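Side-chain contacts in metallo-beta-lactamase FIM-1 (PDB 6V3Q), which probably hydrolyses beta-lactam antibiotics to substituted beta-amino acids, using zinc as its cofactor: residues T172-T177 / E223-P228; I74-F79 / S131-L136. All coordinates share one frame; numbering follows the deposited sequence.

The two contacts lie on opposite sides of the chain's centre, 31 Å apart from centre to centre and about 16 Å at the nearest atoms, so they do not touch. Contact 2 is the buried one: strand 74-78 of the larger sheet meets a loop of the smaller sheet inside the sandwich. Contact 1 is peripheral, setting a loop against the end of the last helix. Neither touches the zinc. The L174 side chain of contact 1 is about 7 Å from that of the zinc ligand H145 and about 11 Å from the metal itself. In contact 2, the V78 side chain is about 10 Å from that of H81, another ligand, which follows soon after strand 74-78.

Contact 1 (T172-T177 / E223-P228); sequences TSLGNT and EKASIP
L174 and A225 meet methyl to methyl: CD1 of L174 lies 3.7 Å from CB of A225, and this is the apolar touch between loop 172-177 and the end of helix 213-226. The leucine gets there because CG sits beside its own backbone N (chi1 -76°) and CD1 continues anti to CA, making it the branch that reaches furthest toward the helix. Its side chain also packs on L182 and on R167, whose NE bonds to the carbonyl O of S173, so the buried leucine is held by its own loop region as well as by the helix. One residue earlier on the helix, K224 sends an extended chain toward the loop. Its NZ stays 4.1 Å from the carbonyl O of T172, too long for a hydrogen bond, though the charge would probably still be drawn weakly to that oxygen.

The segment 172-177 follows strand 159-161 and has the position of the loop that borders the active site in class B1 metallo-beta-lactamases; here it is steadied from several directions. The OG of S173, bonded elsewhere as well, takes a weak bond from the N of G175, at 3.5 Å and an N-H...O angle of 141°. G175 turns the chain with a positive phi. The hydroxyl of T172 bonds to E29 of the second subunit, whose carboxylate also receives a weak bond from the N of S173.

On the helix side, S226 doubles back onto E223. Its OG donates to the O of E223 at 2.8 Å, arriving 23° off the carbonyl plane, and the S226 backbone N adds a weak bond to the same oxygen. E223 itself reaches back through OE1 to a salt bridge with K186.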
ATOM      1  N   THR A 172      -5.608  -6.789  13.018  1.00 68.69           N
ATOM      2  CA  THR A 172      -6.183  -6.371  14.285  1.00 68.89           C
ATOM      3  C   THR A 172      -7.508  -5.638  14.113  1.00 71.73           C
ATOM      4  O   THR A 172      -8.062  -5.150  15.104  1.00 78.04           O
ATOM      5  CB  THR A 172      -5.199  -5.480  15.062  1.00 69.32           C
ATOM      6  OG1 THR A 172      -4.982  -4.256  14.352  1.00 75.55           O
ATOM      7  CG2 THR A 172      -3.863  -6.192  15.260  1.00 70.10           C
ATOM      8  N   SER A 173      -8.032  -5.552  12.891  1.00 70.80           N
ATOM      9  CA  SER A 173      -9.318  -4.923  12.621  1.00 72.78           C
ATOM     10  C   SER A 173      -9.993  -5.661  11.473  1.00 67.35           C
ATOM     11  O   SER A 173      -9.373  -6.470  10.777  1.00 66.13           O
ATOM     12  CB  SER A 173      -9.163  -3.431  12.286  1.00 79.00           C
ATOM     13  OG  SER A 173      -8.579  -3.249  11.008  1.00 82.19           O
ATOM     14  N   LEU A 174     -11.282  -5.377  11.278  1.00 68.51           N
ATOM     15  CA  LEU A 174     -12.041  -5.993  10.197  1.00 66.88           C
ATOM     16  C   LEU A 174     -11.810  -5.317   8.851  1.00 71.66           C
ATOM     17  O   LEU A 174     -12.242  -5.855   7.826  1.00 71.96           O
ATOM     18  CB  LEU A 174     -13.536  -5.984  10.535  1.00 70.92           C
ATOM     19  CG  LEU A 174     -13.994  -7.030  11.555  1.00 65.45           C
ATOM     20  CD1 LEU A 174     -15.446  -6.817  11.965  1.00 63.32           C
ATOM     21  CD2 LEU A 174     -13.798  -8.433  11.003  1.00 61.23           C
ATOM     22  N   GLY A 175     -11.135  -4.168   8.827  1.00 73.86           N
ATOM     23  CA  GLY A 175     -10.863  -3.470   7.586  1.00 78.95           C
ATOM     24  C   GLY A 175     -11.989  -2.553   7.155  1.00 83.08           C
ATOM     25  O   GLY A 175     -12.614  -1.890   7.989  1.00 82.09           O
ATOM     26  N   ASN A 176     -12.247  -2.505   5.850  1.00 90.25           N
ATOM     27  CA  ASN A 176     -13.351  -1.717   5.309  1.00 95.14           C
ATOM     28  C   ASN A 176     -14.675  -2.353   5.718  1.00 91.61           C
ATOM     29  O   ASN A 176     -15.017  -3.446   5.254  1.00 88.97           O
ATOM     30  CB  ASN A 176     -13.237  -1.631   3.790  1.00101.29           C
ATOM     31  CG  ASN A 176     -14.454  -0.992   3.152  1.00108.33           C
ATOM     32  OD1 ASN A 176     -14.931   0.049   3.600  1.00112.23           O
ATOM     33  ND2 ASN A 176     -14.971  -1.625   2.105  1.00106.95           N
ATOM     34  N   THR A 177     -15.426  -1.669   6.583  1.00 90.11           N
ATOM     35  CA  THR A 177     -16.689  -2.176   7.107  1.00 84.46           C
ATOM     36  C   THR A 177     -17.892  -1.390   6.595  1.00 86.25           C
ATOM     37  O   THR A 177     -18.975  -1.468   7.186  1.00 89.55           O
ATOM     38  CB  THR A 177     -16.668  -2.170   8.637  1.00 80.60           C
ATOM     39  OG1 THR A 177     -16.107  -0.937   9.103  1.00 89.50           O
ATOM     40  CG2 THR A 177     -15.841  -3.328   9.162  1.00 75.64           C
ATOM     41  N   GLU A 223     -16.715 -10.756  16.399  1.00 64.92           N
ATOM     42  CA  GLU A 223     -17.447 -10.777  17.660  1.00 68.99           C
ATOM     43  C   GLU A 223     -17.259  -9.471  18.420  1.00 67.87           C
ATOM     44  O   GLU A 223     -18.229  -8.867  18.897  1.00 67.81           O
ATOM     45  CB  GLU A 223     -16.980 -11.969  18.497  1.00 74.75           C
ATOM     46  CG  GLU A 223     -17.527 -12.019  19.908  1.00 80.94           C
ATOM     47  CD  GLU A 223     -17.094 -13.271  20.645  1.00 87.10           C
ATOM     48  OE1 GLU A 223     -16.987 -14.334  19.998  1.00 85.80           O
ATOM     49  OE2 GLU A 223     -16.847 -13.192  21.866  1.00 92.74           O
ATOM     50  N   LYS A 224     -16.009  -9.018  18.533  1.00 66.46           N
ATOM     51  CA  LYS A 224     -15.710  -7.784  19.250  1.00 70.71           C
ATOM     52  C   LYS A 224     -16.393  -6.583  18.605  1.00 71.42           C
ATOM     53  O   LYS A 224     -16.861  -5.676  19.302  1.00 75.35           O
ATOM     54  CB  LYS A 224     -14.193  -7.591  19.305  1.00 75.02           C
ATOM     55  CG  LYS A 224     -13.715  -6.174  19.579  1.00 88.65           C
ATOM     56  CD  LYS A 224     -12.205  -6.095  19.375  1.00 98.69           C
ATOM     57  CE  LYS A 224     -11.739  -4.677  19.098  1.00108.33           C
ATOM     58  NZ  LYS A 224     -10.397  -4.665  18.447  1.00112.75           N
ATOM     59  N   ALA A 225     -16.472  -6.566  17.273  1.00 67.58           N
ATOM     60  CA  ALA A 225     -17.099  -5.448  16.580  1.00 68.54           C
ATOM     61  C   ALA A 225     -18.619  -5.500  16.655  1.00 71.49           C
ATOM     62  O   ALA A 225     -19.277  -4.461  16.528  1.00 79.27           O
ATOM     63  CB  ALA A 225     -16.652  -5.416  15.118  1.00 60.12           C
ATOM     64  N   SER A 226     -19.194  -6.689  16.848  1.00 71.94           N
ATOM     65  CA  SER A 226     -20.645  -6.821  16.866  1.00 73.45           C
ATOM     66  C   SER A 226     -21.258  -6.321  18.167  1.00 77.64           C
ATOM     67  O   SER A 226     -22.473  -6.103  18.221  1.00 79.83           O
ATOM     68  CB  SER A 226     -21.042  -8.279  16.640  1.00 72.60           C
ATOM     69  OG  SER A 226     -20.807  -9.062  17.799  1.00 75.62           O
ATOM     70  N   ILE A 227     -20.452  -6.121  19.201  1.00 79.86           N
ATOM     71  CA  ILE A 227     -20.940  -5.794  20.538  1.00 86.00           C
ATOM     72  C   ILE A 227     -20.863  -4.285  20.727  1.00 90.63           C
ATOM     73  O   ILE A 227     -19.758  -3.722  20.679  1.00 88.99           O
ATOM     74  CB  ILE A 227     -20.137  -6.528  21.622  1.00 86.97           C
ATOM     75  CG1 ILE A 227     -20.488  -8.017  21.615  1.00 86.17           C
ATOM     76  CG2 ILE A 227     -20.396  -5.915  22.989  1.00 89.24           C
ATOM     77  CD1 ILE A 227     -19.518  -8.875  22.384  1.00 84.53           C
ATOM     78  N   PRO A 228     -21.991  -3.591  20.944  1.00 97.66           N
ATOM     79  CA  PRO A 228     -22.036  -2.154  21.229  1.00103.29           C
ATOM     80  C   PRO A 228     -21.681  -1.837  22.678  1.00102.27           C
ATOM     81  O   PRO A 228     -20.531  -1.491  22.949  1.00101.35           O
ATOM     82  CB  PRO A 228     -23.490  -1.788  20.932  1.00107.35           C
ATOM     83  CG  PRO A 228     -24.247  -3.042  21.218  1.00105.87           C
ATOM     84  CD  PRO A 228     -23.340  -4.173  20.817  1.00100.29           C
TER

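Contact 2 (I74-F79 / S131-L136); sequences IRWAVF and SVLHPL
L133 faces W76 and V78 of strand 74-78, and its branched end does the touching. From CB the chain turns so that CG lies anti to the carbonyl carbon (chi1 -70°), which carries the fork toward the strand. CD2 goes to the tryptophan, 3.7 Å from CB of W76 and little further from its CG, meeting the indole obliquely near its root. CD1 goes to the valine, 3.8 Å from CB of V78, with V78 CG1 at 4.0 Å from the same methyl. The leucine thus straddles two alternate residues of the strand, while A77 between them points the other way, onto L93 of helix 90-95. This is the interior of the alpha-beta/beta-alpha sandwich of the metallo-beta-lactamase fold, where the seven-stranded sheet meets the link between strands 129-130 and 137-139 of the second sheet. L136 adds a looser touch, its CD1 4.3 Å from CG1 of V78, and packs on I48 of the next strand. A type I turn, S131 to H134, presents L133; past the cis peptide before P135, the L136 N bonds back to the O of L133 at 2.9 Å. W76 also makes a cation-pi contact with K43 of strand 33-43.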
ATOM      1  N   ILE A  74      -8.223 -20.577 -19.393  1.00 61.21           N
ATOM      2  CA  ILE A  74      -9.379 -20.366 -18.532  1.00 56.89           C
ATOM      3  C   ILE A  74     -10.647 -20.448 -19.368  1.00 61.86           C
ATOM      4  O   ILE A  74     -10.755 -19.813 -20.423  1.00 66.11           O
ATOM      5  CB  ILE A  74      -9.267 -19.014 -17.812  1.00 56.93           C
ATOM      6  CG1 ILE A  74      -8.138 -19.043 -16.778  1.00 59.28           C
ATOM      7  CG2 ILE A  74     -10.592 -18.636 -17.162  1.00 53.45           C
ATOM      8  CD1 ILE A  74      -7.785 -17.680 -16.226  1.00 61.00           C
ATOM      9  N   ARG A  75     -11.604 -21.261 -18.913  1.00 62.95           N
ATOM     10  CA  ARG A  75     -12.899 -21.365 -19.569  1.00 67.05           C
ATOM     11  C   ARG A  75     -14.062 -20.973 -18.677  1.00 66.71           C
ATOM     12  O   ARG A  75     -15.127 -20.628 -19.198  1.00 66.25           O
ATOM     13  CB  ARG A  75     -13.127 -22.792 -20.086  1.00 74.38           C
ATOM     14  CG  ARG A  75     -12.395 -23.084 -21.379  1.00 85.54           C
ATOM     15  CD  ARG A  75     -12.745 -22.047 -22.435  1.00 94.98           C
ATOM     16  NE  ARG A  75     -11.815 -22.074 -23.557  1.00105.82           N
ATOM     17  CZ  ARG A  75     -11.926 -22.897 -24.593  1.00115.59           C
ATOM     18  NH1 ARG A  75     -11.034 -22.856 -25.571  1.00118.33           N
ATOM     19  NH2 ARG A  75     -12.928 -23.764 -24.650  1.00118.87           N
ATOM     20  N   TRP A  76     -13.887 -21.008 -17.361  1.00 58.96           N
ATOM     21  CA  TRP A  76     -14.942 -20.643 -16.432  1.00 60.81           C
ATOM     22  C   TRP A  76     -14.366 -19.724 -15.366  1.00 60.96           C
ATOM     23  O   TRP A  76     -13.172 -19.777 -15.061  1.00 62.66           O
ATOM     24  CB  TRP A  76     -15.574 -21.879 -15.779  1.00 58.89           C
ATOM     25  CG  TRP A  76     -15.856 -22.979 -16.752  1.00 63.97           C
ATOM     26  CD1 TRP A  76     -17.010 -23.181 -17.452  1.00 66.99           C
ATOM     27  CD2 TRP A  76     -14.958 -24.023 -17.148  1.00 65.03           C
ATOM     28  NE1 TRP A  76     -16.888 -24.289 -18.255  1.00 70.58           N
ATOM     29  CE2 TRP A  76     -15.637 -24.824 -18.088  1.00 69.90           C
ATOM     30  CE3 TRP A  76     -13.647 -24.359 -16.796  1.00 66.59           C
ATOM     31  CZ2 TRP A  76     -15.049 -25.940 -18.680  1.00 70.98           C
ATOM     32  CZ3 TRP A  76     -13.064 -25.469 -17.385  1.00 68.72           C
ATOM     33  CH2 TRP A  76     -13.766 -26.245 -18.317  1.00 70.24           C
ATOM     34  N   ALA A  77     -15.227 -18.883 -14.801  1.00 58.06           N
ATOM     35  CA  ALA A  77     -14.809 -17.949 -13.770  1.00 52.39           C
ATOM     36  C   ALA A  77     -15.953 -17.733 -12.790  1.00 57.74           C
ATOM     37  O   ALA A  77     -17.127 -17.707 -13.173  1.00 62.68           O
ATOM     38  CB  ALA A  77     -14.360 -16.615 -14.372  1.00 52.92           C
ATOM     39  N   VAL A  78     -15.596 -17.590 -11.517  1.00 53.40           N
ATOM     40  CA  VAL A  78     -16.542 -17.276 -10.455  1.00 51.93           C
ATOM     41  C   VAL A  78     -15.917 -16.199  -9.578  1.00 55.75           C
ATOM     42  O   VAL A  78     -14.693 -16.114  -9.440  1.00 55.68           O
ATOM     43  CB  VAL A  78     -16.915 -18.526  -9.625  1.00 53.23           C
ATOM     44  CG1 VAL A  78     -15.689 -19.089  -8.921  1.00 52.59           C
ATOM     45  CG2 VAL A  78     -18.029 -18.209  -8.635  1.00 51.46           C
ATOM     46  N   PHE A  79     -16.763 -15.351  -9.007  1.00 51.02           N
ATOM     47  CA  PHE A  79     -16.317 -14.228  -8.201  1.00 54.30           C
ATOM     48  C   PHE A  79     -17.021 -14.266  -6.853  1.00 56.68           C
ATOM     49  O   PHE A  79     -18.192 -14.647  -6.754  1.00 58.49           O
ATOM     50  CB  PHE A  79     -16.593 -12.907  -8.922  1.00 58.45           C
ATOM     51  CG  PHE A  79     -16.462 -13.001 -10.416  1.00 63.64           C
ATOM     52  CD1 PHE A  79     -15.214 -13.088 -11.013  1.00 69.13           C
ATOM     53  CD2 PHE A  79     -17.587 -13.023 -11.223  1.00 70.05           C
ATOM     54  CE1 PHE A  79     -15.092 -13.188 -12.385  1.00 72.12           C
ATOM     55  CE2 PHE A  79     -17.470 -13.119 -12.599  1.00 75.77           C
ATOM     56  CZ  PHE A  79     -16.220 -13.201 -13.179  1.00 74.33           C
ATOM     57  N   SER A 131     -22.034 -27.492  -6.983  1.00 58.79           N
ATOM     58  CA  SER A 131     -20.893 -28.112  -7.643  1.00 61.82           C
ATOM     59  C   SER A 131     -20.838 -27.780  -9.129  1.00 60.82           C
ATOM     60  O   SER A 131     -20.279 -28.557  -9.911  1.00 61.51           O
ATOM     61  CB  SER A 131     -20.922 -29.628  -7.441  1.00 64.15           C
ATOM     62  OG  SER A 131     -20.598 -29.971  -6.106  1.00 68.03           O
ATOM     63  N   VAL A 132     -21.396 -26.632  -9.529  1.00 59.50           N
ATOM     64  CA  VAL A 132     -21.434 -26.253 -10.940  1.00 62.57           C
ATOM     65  C   VAL A 132     -20.028 -26.130 -11.515  1.00 63.54           C
ATOM     66  O   VAL A 132     -19.825 -26.295 -12.726  1.00 64.14           O
ATOM     67  CB  VAL A 132     -22.236 -24.945 -11.110  1.00 60.12           C
ATOM     68  CG1 VAL A 132     -21.554 -23.797 -10.381  1.00 55.52           C
ATOM     69  CG2 VAL A 132     -22.432 -24.617 -12.583  1.00 58.45           C
ATOM     70  N   LEU A 133     -19.040 -25.856 -10.669  1.00 62.51           N
ATOM     71  CA  LEU A 133     -17.646 -25.739 -11.073  1.00 62.68           C
ATOM     72  C   LEU A 133     -16.786 -26.780 -10.369  1.00 65.56           C
ATOM     73  O   LEU A 133     -15.687 -26.485  -9.895  1.00 63.87           O
ATOM     74  CB  LEU A 133     -17.120 -24.331 -10.804  1.00 62.29           C
ATOM     75  CG  LEU A 133     -17.693 -23.232 -11.697  1.00 65.17           C
ATOM     76  CD1 LEU A 133     -17.055 -21.894 -11.370  1.00 64.01           C
ATOM     77  CD2 LEU A 133     -17.488 -23.586 -13.159  1.00 63.82           C
ATOM     78  N   HIS A 134     -17.283 -28.013 -10.296  1.00 63.43           N
ATOM     79  CA  HIS A 134     -16.536 -29.098  -9.677  1.00 63.07           C
ATOM     80  C   HIS A 134     -15.160 -29.213 -10.332  1.00 65.47           C
ATOM     81  O   HIS A 134     -15.051 -29.109 -11.561  1.00 63.79           O
ATOM     82  CB  HIS A 134     -17.312 -30.413  -9.813  1.00 62.41           C
ATOM     83  CG  HIS A 134     -16.781 -31.524  -8.962  1.00 64.13           C
ATOM     84  ND1 HIS A 134     -15.832 -32.418  -9.411  1.00 68.03           N
ATOM     85  CD2 HIS A 134     -17.065 -31.884  -7.689  1.00 67.38           C
ATOM     86  CE1 HIS A 134     -15.556 -33.283  -8.452  1.00 69.46           C
ATOM     87  NE2 HIS A 134     -16.291 -32.982  -7.397  1.00 72.63           N
ATOM     88  N   PRO A 135     -14.086 -29.437  -9.556  1.00 64.79           N
ATOM     89  CA  PRO A 135     -14.070 -29.843  -8.146  1.00 62.65           C
ATOM     90  C   PRO A 135     -14.222 -28.726  -7.115  1.00 57.94           C
ATOM     91  O   PRO A 135     -14.152 -29.026  -5.926  1.00 60.67           O
ATOM     92  CB  PRO A 135     -12.694 -30.495  -7.998  1.00 62.02           C
ATOM     93  CG  PRO A 135     -11.838 -29.898  -9.096  1.00 63.17           C
ATOM     94  CD  PRO A 135     -12.729 -29.133 -10.041  1.00 59.40           C
ATOM     95  N   LEU A 136     -14.429 -27.481  -7.538  1.00 61.44           N
ATOM     96  CA  LEU A 136     -14.726 -26.434  -6.571  1.00 61.79           C
ATOM     97  C   LEU A 136     -16.073 -26.712  -5.915  1.00 56.63           C
ATOM     98  O   LEU A 136     -17.023 -27.147  -6.571  1.00 59.02           O
ATOM     99  CB  LEU A 136     -14.756 -25.048  -7.230  1.00 62.92           C
ATOM    100  CG  LEU A 136     -13.684 -24.505  -8.175  1.00 69.46           C
ATOM    101  CD1 LEU A 136     -13.931 -23.020  -8.448  1.00 66.59           C
ATOM    102  CD2 LEU A 136     -12.271 -24.715  -7.660  1.00 71.63           C
TER